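Side-chain contact in lipoprotein (Shewanella oneidensis, PDB 3LHN), which is of unknown function but, as an NlpE-family lipoprotein with a calycin-like barrel, may take part in envelope stress sensing or bind lipid: residues 50-53 against 54-58. Numbering follows the deposited sequence.
Sequences TLQA and DNSFE
Q52 lays CB and CG alongside the hydroxyl of S56, CG coming to 3.5 Å from OG, before its chain bends and carries the amide away; its CB also lies 3.4 Å from OD1 of D54. That carboxylate oxygen takes the hydroxyl of S56 on its syn lone pair, OG to OD1 2.7 Å, and receives a weak second bond from the backbone N of S56. S56 can do this because chi1 of 66° sets OG between its own N and carbonyl carbon, facing back toward D54. Replacing S56 by an alanine would probably cost OD1 its strong hydroxyl bond while keeping the weak amide one, leaving the carboxylate freer to turn and the methylenes of Q52 with less to rest on. Q52 N bonds to S56 O at 2.9 Å, and N55 N to Q52 O closes the turn. OD1 of N55 accepts a hydrogen bond from W79 NE1. On the sheet face of L51 and F57, CD2 of L51 packs on CB of F57 at 4.0 Å, both side chains buried against F77. On the face of T50 and E58, a water joins T50 OG1 to E58 O. A type I turn with a G1 bulge, N55 taking the left-handed bulge position, thus links strands 44-51 and 56-64 as a beta hairpin of the antiparallel NlpE barrel.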
loop_
_atom_site.group_PDB
_atom_site.type_symbol
_atom_site.label_atom_id
_atom_site.label_comp_id
_atom_site.label_asym_id
_atom_site.label_seq_id
_atom_site.Cartn_x
_atom_site.Cartn_y
_atom_site.Cartn_z
ATOM N N THR A 50 -17.622 10.743 -0.937
ATOM C CA THR A 50 -18.607 11.561 -1.656
ATOM C C THR A 50 -18.444 11.286 -3.146
ATOM O O THR A 50 -17.377 11.512 -3.696
ATOM C CB THR A 50 -18.467 13.048 -1.367
ATOM O OG1 THR A 50 -18.585 13.250 0.037
ATOM C CG2 THR A 50 -19.553 13.821 -2.059
ATOM N N LEU A 51 -19.509 10.844 -3.797
ATOM C CA LEU A 51 -19.541 10.561 -5.228
ATOM C C LEU A 51 -20.401 11.590 -5.935
ATOM O O LEU A 51 -21.503 11.913 -5.485
ATOM C CB LEU A 51 -20.139 9.181 -5.527
ATOM C CG LEU A 51 -19.537 7.984 -4.796
ATOM C CD1 LEU A 51 -20.256 6.696 -5.307
ATOM C CD2 LEU A 51 -18.005 7.866 -4.993
ATOM N N GLN A 52 -19.929 12.131 -7.037
ATOM C CA GLN A 52 -20.734 12.994 -7.905
ATOM C C GLN A 52 -21.172 12.288 -9.173
ATOM O O GLN A 52 -20.494 11.381 -9.661
ATOM C CB GLN A 52 -19.936 14.233 -8.315
ATOM C CG GLN A 52 -19.315 14.971 -7.212
ATOM C CD GLN A 52 -20.283 15.573 -6.219
ATOM O OE1 GLN A 52 -21.472 15.852 -6.530
ATOM N NE2 GLN A 52 -19.756 15.851 -5.019
ATOM N N ALA A 53 -22.248 12.791 -9.787
ATOM C CA ALA A 53 -22.813 12.227 -11.006
ATOM C C ALA A 53 -21.817 12.213 -12.140
ATOM O O ALA A 53 -21.916 11.363 -13.049
ATOM C CB ALA A 53 -24.082 13.024 -11.428
ATOM N N ASP A 54 -20.849 13.152 -12.145
ATOM C CA ASP A 54 -19.831 13.203 -13.205
ATOM C C ASP A 54 -18.631 12.275 -12.995
ATOM O O ASP A 54 -17.621 12.372 -13.687
ATOM C CB ASP A 54 -19.404 14.652 -13.435
ATOM C CG ASP A 54 -18.628 15.216 -12.287
ATOM O OD1 ASP A 54 -18.307 14.497 -11.323
ATOM O OD2 ASP A 54 -18.328 16.442 -12.355
ATOM N N ASN A 55 -18.789 11.382 -12.042
ATOM C CA ASN A 55 -17.812 10.345 -11.726
ATOM C C ASN A 55 -16.560 10.904 -11.085
ATOM O O ASN A 55 -15.472 10.353 -11.219
ATOM C CB ASN A 55 -17.481 9.480 -12.950
ATOM C CG ASN A 55 -18.616 8.634 -13.388
ATOM O OD1 ASN A 55 -19.612 8.450 -12.696
ATOM N ND2 ASN A 55 -18.460 8.042 -14.568
ATOM N N SER A 56 -16.694 11.998 -10.378
ATOM C CA SER A 56 -15.630 12.542 -9.548
ATOM C C SER A 56 -15.964 12.178 -8.106
ATOM O O SER A 56 -17.126 11.922 -7.739
ATOM C CB SER A 56 -15.441 14.031 -9.748
ATOM O OG SER A 56 -16.516 14.756 -9.324
ATOM N N PHE A 57 -14.929 12.113 -7.284
ATOM C CA PHE A 57 -15.122 11.783 -5.886
ATOM C C PHE A 57 -14.220 12.578 -4.981
ATOM O O PHE A 57 -13.165 13.054 -5.390
ATOM C CB PHE A 57 -14.898 10.301 -5.562
ATOM C CG PHE A 57 -13.448 9.885 -5.528
ATOM C CD1 PHE A 57 -12.753 9.608 -6.716
ATOM C CD2 PHE A 57 -12.764 9.829 -4.343
ATOM C CE1 PHE A 57 -11.462 9.301 -6.689
ATOM C CE2 PHE A 57 -11.406 9.525 -4.318
ATOM C CZ PHE A 57 -10.753 9.239 -5.498
ATOM N N GLU A 58 -14.630 12.625 -3.709
ATOM C CA GLU A 58 -13.790 13.139 -2.611
ATOM C C GLU A 58 -13.840 12.163 -1.462
ATOM O O GLU A 58 -14.932 11.731 -1.093
ATOM C CB GLU A 58 -14.249 14.531 -2.173
ATOM C CG GLU A 58 -14.103 15.641 -3.186
ATOM C CD GLU A 58 -14.134 17.039 -2.553
ATOM O OE1 GLU A 58 -14.543 17.175 -1.363
ATOM O OE2 GLU A 58 -13.683 18.002 -3.247
HETATM O O HOH W 1 -16.100 13.160 1.310
#